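Local structure of Adhesin/hemolysin (4G6V) at residues V111-V122 against Q147-L156. The protein is the toxic C-terminal region of a contact-dependent growth inhibition system, a tRNase that inhibits closely related neighbouring bacteria and is bound by the immunity protein CdiI. Residues are numbered along the deposited sequence; the frame is centred on the assembly and turned at random.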
ATOM      1  N   VAL A 111      13.671  -7.608  -1.848  1.00 41.80           N
ATOM      2  CA  VAL A 111      12.639  -8.639  -1.954  1.00 43.81           C
ATOM      3  C   VAL A 111      11.955  -9.016  -0.634  1.00 34.85           C
ATOM      4  O   VAL A 111      10.736  -9.195  -0.587  1.00 27.79           O
ATOM      5  CB  VAL A 111      13.209  -9.894  -2.633  1.00 39.17           C
ATOM      6  CG1 VAL A 111      12.301 -11.061  -2.403  1.00 36.98           C
ATOM      7  CG2 VAL A 111      13.411  -9.618  -4.130  1.00 29.69           C
ATOM      8  N   ARG A 112      12.737  -9.114   0.438  1.00 41.79           N
ATOM      9  CA  ARG A 112      12.173  -9.426   1.746  1.00 45.84           C
ATOM     10  C   ARG A 112      11.192  -8.339   2.164  1.00 41.65           C
ATOM     11  O   ARG A 112      10.065  -8.625   2.608  1.00 36.03           O
ATOM     12  CB  ARG A 112      13.283  -9.609   2.785  1.00 43.31           C
ATOM     13  CG  ARG A 112      14.188 -10.794   2.454  1.00 66.06           C
ATOM     14  CD  ARG A 112      15.263 -11.095   3.526  1.00 76.60           C
ATOM     15  NE  ARG A 112      16.426 -11.741   2.902  1.00 86.75           N
ATOM     16  CZ  ARG A 112      17.633 -11.860   3.470  1.00 91.57           C
ATOM     17  NH1 ARG A 112      17.854 -11.389   4.689  1.00 95.89           N
ATOM     18  NH2 ARG A 112      18.633 -12.467   2.839  1.00 90.61           N
ATOM     19  N   ASN A 113      11.620  -7.093   1.985  1.00 34.99           N
ATOM     20  CA  ASN A 113      10.802  -5.934   2.326  1.00 36.68           C
ATOM     21  C   ASN A 113       9.540  -5.879   1.475  1.00 34.74           C
ATOM     22  O   ASN A 113       8.455  -5.530   1.963  1.00 30.96           O
ATOM     23  CB  ASN A 113      11.620  -4.644   2.203  1.00 33.78           C
ATOM     24  CG  ASN A 113      12.681  -4.514   3.300  1.00 38.27           C
ATOM     25  OD1 ASN A 113      12.991  -5.471   4.004  1.00 45.56           O
ATOM     26  ND2 ASN A 113      13.239  -3.327   3.440  1.00 51.07           N
ATOM     27  N   ILE A 114       9.684  -6.249   0.207  1.00 25.33           N
ATOM     28  CA  ILE A 114       8.538  -6.337  -0.670  1.00 30.47           C
ATOM     29  C   ILE A 114       7.517  -7.314  -0.097  1.00 29.30           C
ATOM     30  O   ILE A 114       6.326  -7.006  -0.044  1.00 24.36           O
ATOM     31  CB  ILE A 114       8.935  -6.766  -2.099  1.00 33.54           C
ATOM     32  CG1 ILE A 114       9.917  -5.758  -2.690  1.00 26.79           C
ATOM     33  CG2 ILE A 114       7.690  -6.920  -2.986  1.00 21.83           C
ATOM     34  CD1 ILE A 114       9.971  -5.764  -4.192  1.00 26.69           C
ATOM     35  N   ALA A 115       7.987  -8.481   0.335  1.00 28.01           N
ATOM     36  CA  ALA A 115       7.107  -9.436   1.023  1.00 36.64           C
ATOM     37  C   ALA A 115       6.506  -8.826   2.286  1.00 31.66           C
ATOM     38  O   ALA A 115       5.287  -8.889   2.472  1.00 31.22           O
ATOM     39  CB  ALA A 115       7.831 -10.747   1.356  1.00 29.52           C
ATOM     40  N   THR A 116       7.352  -8.242   3.145  1.00 24.09           N
ATOM     41  CA  THR A 116       6.871  -7.646   4.393  1.00 31.04           C
ATOM     42  C   THR A 116       5.740  -6.664   4.084  1.00 32.74           C
ATOM     43  O   THR A 116       4.749  -6.554   4.812  1.00 32.05           O
ATOM     44  CB  THR A 116       7.997  -6.892   5.163  1.00 38.94           C
ATOM     45  OG1 THR A 116       9.022  -7.805   5.578  1.00 40.52           O
ATOM     46  CG2 THR A 116       7.440  -6.195   6.394  1.00 19.37           C
ATOM     47  N   THR A 117       5.896  -5.970   2.970  1.00 31.43           N
ATOM     48  CA  THR A 117       4.994  -4.897   2.606  1.00 32.52           C
ATOM     49  C   THR A 117       3.664  -5.486   2.200  1.00 32.84           C
ATOM     50  O   THR A 117       2.621  -5.095   2.711  1.00 34.47           O
ATOM     51  CB  THR A 117       5.641  -4.007   1.490  1.00 30.35           C
ATOM     52  OG1 THR A 117       6.818  -3.397   2.034  1.00 22.80           O
ATOM     53  CG2 THR A 117       4.695  -2.918   0.994  1.00 20.61           C
ATOM     54  N   ILE A 118       3.713  -6.439   1.282  1.00 34.19           N
ATOM     55  CA  ILE A 118       2.536  -7.178   0.875  1.00 26.37           C
ATOM     56  C   ILE A 118       1.815  -7.761   2.087  1.00 33.39           C
ATOM     57  O   ILE A 118       0.607  -7.547   2.278  1.00 32.45           O
ATOM     58  CB  ILE A 118       2.924  -8.347  -0.034  1.00 29.31           C
ATOM     59  CG1 ILE A 118       3.143  -7.854  -1.462  1.00 36.36           C
ATOM     60  CG2 ILE A 118       1.820  -9.402  -0.037  1.00 40.46           C
ATOM     61  CD1 ILE A 118       3.982  -8.792  -2.304  1.00 35.16           C
ATOM     62  N   SER A 119       2.557  -8.521   2.889  1.00 31.86           N
ATOM     63  CA  SER A 119       2.007  -9.140   4.097  1.00 31.12           C
ATOM     64  C   SER A 119       1.165  -8.143   4.893  1.00 32.02           C
ATOM     65  O   SER A 119      -0.001  -8.422   5.215  1.00 26.44           O
ATOM     66  CB  SER A 119       3.130  -9.702   4.969  1.00 26.73           C
ATOM     67  OG  SER A 119       2.600 -10.508   6.001  1.00 30.87           O
ATOM     68  N   ASN A 120       1.745  -6.967   5.172  1.00 27.79           N
ATOM     69  CA  ASN A 120       1.030  -5.929   5.914  1.00 28.65           C
ATOM     70  C   ASN A 120      -0.114  -5.227   5.187  1.00 30.82           C
ATOM     71  O   ASN A 120      -1.120  -4.859   5.808  1.00 32.15           O
ATOM     72  CB  ASN A 120       1.997  -4.946   6.541  1.00 17.32           C
ATOM     73  CG  ASN A 120       2.742  -5.557   7.712  1.00 30.60           C
ATOM     74  OD1 ASN A 120       2.181  -5.736   8.802  1.00 27.71           O
ATOM     75  ND2 ASN A 120       3.995  -5.931   7.486  1.00 29.91           N
ATOM     76  N   LYS A 121       0.031  -5.063   3.876  1.00 22.71           N
ATOM     77  CA  LYS A 121      -1.068  -4.592   3.060  1.00 32.21           C
ATOM     78  C   LYS A 121      -2.245  -5.543   3.227  1.00 28.11           C
ATOM     79  O   LYS A 121      -3.394  -5.120   3.252  1.00 27.22           O
ATOM     80  CB  LYS A 121      -0.659  -4.507   1.587  1.00 31.38           C
ATOM     81  CG  LYS A 121      -0.072  -3.184   1.186  1.00 26.96           C
ATOM     82  CD  LYS A 121       0.736  -3.323  -0.082  1.00 36.67           C
ATOM     83  CE  LYS A 121       1.343  -1.997  -0.550  1.00 29.90           C
ATOM     84  NZ  LYS A 121       0.318  -0.938  -0.814  1.00 36.04           N
ATOM     85  N   VAL A 122      -1.948  -6.833   3.339  1.00 31.34           N
ATOM     86  CA  VAL A 122      -2.980  -7.825   3.623  1.00 34.32           C
ATOM     87  C   VAL A 122      -3.489  -7.738   5.068  1.00 33.23           C
ATOM     88  O   VAL A 122      -4.673  -7.482   5.286  1.00 38.73           O
ATOM     89  CB  VAL A 122      -2.514  -9.259   3.295  1.00 36.72           C
ATOM     90  CG1 VAL A 122      -3.546 -10.313   3.796  1.00 24.99           C
ATOM     91  CG2 VAL A 122      -2.249  -9.384   1.789  1.00 27.74           C
ATOM     92  N   GLN A 147      10.407 -16.229  -2.272  1.00 50.87           N
ATOM     93  CA  GLN A 147      10.156 -15.598  -0.977  1.00 51.45           C
ATOM     94  C   GLN A 147       8.733 -15.866  -0.474  1.00 56.45           C
ATOM     95  O   GLN A 147       8.536 -16.374   0.640  1.00 54.60           O
ATOM     96  CB  GLN A 147      10.417 -14.087  -1.062  1.00 45.70           C
ATOM     97  CG  GLN A 147      10.314 -13.359   0.268  1.00 43.12           C
ATOM     98  CD  GLN A 147      11.576 -13.496   1.116  1.00 68.30           C
ATOM     99  OE1 GLN A 147      12.698 -13.515   0.589  1.00 67.96           O
ATOM    100  NE2 GLN A 147      11.399 -13.582   2.439  1.00 50.00           N
ATOM    101  N   ILE A 148       7.746 -15.543  -1.302  1.00 46.30           N
ATOM    102  CA  ILE A 148       6.345 -15.771  -0.945  1.00 51.55           C
ATOM    103  C   ILE A 148       6.024 -17.248  -0.697  1.00 51.23           C
ATOM    104  O   ILE A 148       5.059 -17.570  -0.002  1.00 56.37           O
ATOM    105  CB  ILE A 148       5.388 -15.181  -2.001  1.00 47.38           C
ATOM    106  CG1 ILE A 148       5.544 -13.660  -2.030  1.00 49.46           C
ATOM    107  CG2 ILE A 148       3.956 -15.539  -1.690  1.00 34.49           C
ATOM    108  CD1 ILE A 148       4.646 -12.962  -3.002  1.00 40.38           C
ATOM    109  N   ASN A 149       6.837 -18.146  -1.247  1.00 52.83           N
ATOM    110  CA  ASN A 149       6.606 -19.576  -1.047  1.00 58.07           C
ATOM    111  C   ASN A 149       7.277 -20.156   0.198  1.00 60.36           C
ATOM    112  O   ASN A 149       6.686 -20.982   0.895  1.00 68.83           O
ATOM    113  CB  ASN A 149       6.948 -20.395  -2.299  1.00 50.40           C
ATOM    114  CG  ASN A 149       5.900 -20.246  -3.394  1.00 65.53           C
ATOM    115  OD1 ASN A 149       4.740 -19.921  -3.109  1.00 60.95           O
ATOM    116  ND2 ASN A 149       6.300 -20.482  -4.655  1.00 53.80           N
ATOM    117  N   SER A 150       8.498 -19.732   0.497  1.00 57.26           N
ATOM    118  CA  SER A 150       9.171 -20.277   1.675  1.00 60.73           C
ATOM    119  C   SER A 150       8.631 -19.707   2.985  1.00 49.79           C
ATOM    120  O   SER A 150       8.927 -20.216   4.061  1.00 53.99           O
ATOM    121  CB  SER A 150      10.685 -20.116   1.563  1.00 56.52           C
ATOM    122  OG  SER A 150      11.181 -21.043   0.608  1.00 55.31           O
ATOM    123  N   TYR A 151       7.811 -18.670   2.873  1.00 52.82           N
ATOM    124  CA  TYR A 151       7.215 -18.020   4.029  1.00 57.41           C
ATOM    125  C   TYR A 151       5.795 -17.596   3.688  1.00 49.55           C
ATOM    126  O   TYR A 151       5.536 -16.447   3.367  1.00 51.75           O
ATOM    127  CB  TYR A 151       8.062 -16.810   4.462  1.00 56.58           C
ATOM    128  CG  TYR A 151       9.496 -17.165   4.803  1.00 62.94           C
ATOM    129  CD1 TYR A 151      10.514 -17.050   3.856  1.00 58.07           C
ATOM    130  CD2 TYR A 151       9.829 -17.643   6.066  1.00 68.46           C
ATOM    131  CE1 TYR A 151      11.835 -17.391   4.172  1.00 61.91           C
ATOM    132  CE2 TYR A 151      11.141 -17.988   6.391  1.00 59.99           C
ATOM    133  CZ  TYR A 151      12.138 -17.864   5.446  1.00 62.52           C
ATOM    134  OH  TYR A 151      13.430 -18.222   5.780  1.00 54.80           O
ATOM    135  N   PRO A 152       4.854 -18.535   3.748  1.00 58.80           N
ATOM    136  CA  PRO A 152       3.511 -18.125   3.326  1.00 59.79           C
ATOM    137  C   PRO A 152       3.030 -16.887   4.086  1.00 54.52           C
ATOM    138  O   PRO A 152       3.422 -16.624   5.230  1.00 56.01           O
ATOM    139  CB  PRO A 152       2.653 -19.355   3.653  1.00 52.98           C
ATOM    140  CG  PRO A 152       3.619 -20.507   3.554  1.00 52.96           C
ATOM    141  CD  PRO A 152       4.911 -19.958   4.121  1.00 57.03           C
ATOM    142  N   ILE A 153       2.182 -16.117   3.431  1.00 38.92           N
ATOM    143  CA  ILE A 153       1.702 -14.874   3.992  1.00 29.19           C
ATOM    144  C   ILE A 153       0.224 -15.042   4.298  1.00 30.02           C
ATOM    145  O   ILE A 153      -0.595 -15.203   3.387  1.00 30.62           O
ATOM    146  CB  ILE A 153       1.946 -13.726   2.991  1.00 28.90           C
ATOM    147  CG1 ILE A 153       3.442 -13.502   2.801  1.00 29.66           C
ATOM    148  CG2 ILE A 153       1.286 -12.421   3.417  1.00 32.45           C
ATOM    149  CD1 ILE A 153       3.753 -12.570   1.656  1.00 30.13           C
ATOM    150  N   PRO A 154      -0.131 -15.041   5.586  1.00 31.20           N
ATOM    151  CA  PRO A 154      -1.543 -15.285   5.926  1.00 31.28           C
ATOM    152  C   PRO A 154      -2.466 -14.310   5.202  1.00 38.85           C
ATOM    153  O   PRO A 154      -2.168 -13.124   5.120  1.00 26.70           O
ATOM    154  CB  PRO A 154      -1.592 -15.049   7.440  1.00 32.25           C
ATOM    155  CG  PRO A 154      -0.200 -15.404   7.924  1.00 25.28           C
ATOM    156  CD  PRO A 154       0.735 -14.967   6.778  1.00 30.56           C
ATOM    157  N   GLY A 155      -3.556 -14.837   4.649  1.00 46.41           N
ATOM    158  CA  GLY A 155      -4.602 -14.036   4.039  1.00 28.45           C
ATOM    159  C   GLY A 155      -4.390 -13.774   2.570  1.00 33.71           C
ATOM    160  O   GLY A 155      -5.330 -13.372   1.861  1.00 37.63           O
ATOM    161  N   LEU A 156      -3.163 -14.009   2.108  1.00 32.84           N
ATOM    162  CA  LEU A 156      -2.767 -13.617   0.753  1.00 38.98           C
ATOM    163  C   LEU A 156      -3.480 -14.446  -0.315  1.00 38.42           C
ATOM    164  O   LEU A 156      -3.521 -15.671  -0.227  1.00 45.27           O
ATOM    165  CB  LEU A 156      -1.230 -13.672   0.578  1.00 32.22           C
ATOM    166  CG  LEU A 156      -0.694 -13.357  -0.823  1.00 37.95           C
ATOM    167  CD1 LEU A 156      -1.216 -11.996  -1.307  1.00 32.89           C
ATOM    168  CD2 LEU A 156       0.824 -13.428  -0.887  1.00 31.10           C
TER
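Q147, in the last turn of helix 141-150, meets three residues of helix 111-123 with one bent side chain, a worked example of a helix packed against a helix end and the loop that follows it, held by van der Waals contact with no hydrogen bond between the two segments. Its CG lies anti to the backbone N (chi1 -174°), and the bend at chi2 turns the amide across R112. Along this path Q147 CB meets V111 CG1 at 3.8 Å, CG rests on the methyl of A115, and OE1 comes to 3.6 Å from R112 CG, the R112 and Q147 side chains crossing at about a right angle. One residue on, the end of I148 reaches I118, CD1 to CD1 at 4.3 Å.

After the helix ends, the chain returns to the same partner through I153. Its two branches divide the work: I153 CG2 sits 3.4 Å from S119 CA and also touches the hydroxyl oxygen of S119, while CD1 lies 4.1 Å from I118 CG2, beside the carbonyl oxygen of A115. A type II beta turn from I153 to L156 follows, and V122 CG1 lies against it, 3.4 Å from P154 O. L156 CD1 touches both I118 CG2 and V122 CG2 from the same side, 4.2 Å from each.

Within this toxin domain of the PDDEXK nuclease clan, the contact joins helix 141-150 and the loop leading to strand 159-162 to one flank of the helix carrying K121, a probable active-site residue. Other flanks pack on Y104 of strand 99-104 and face CdiI, whose D4 and D96 form salt bridges with K121.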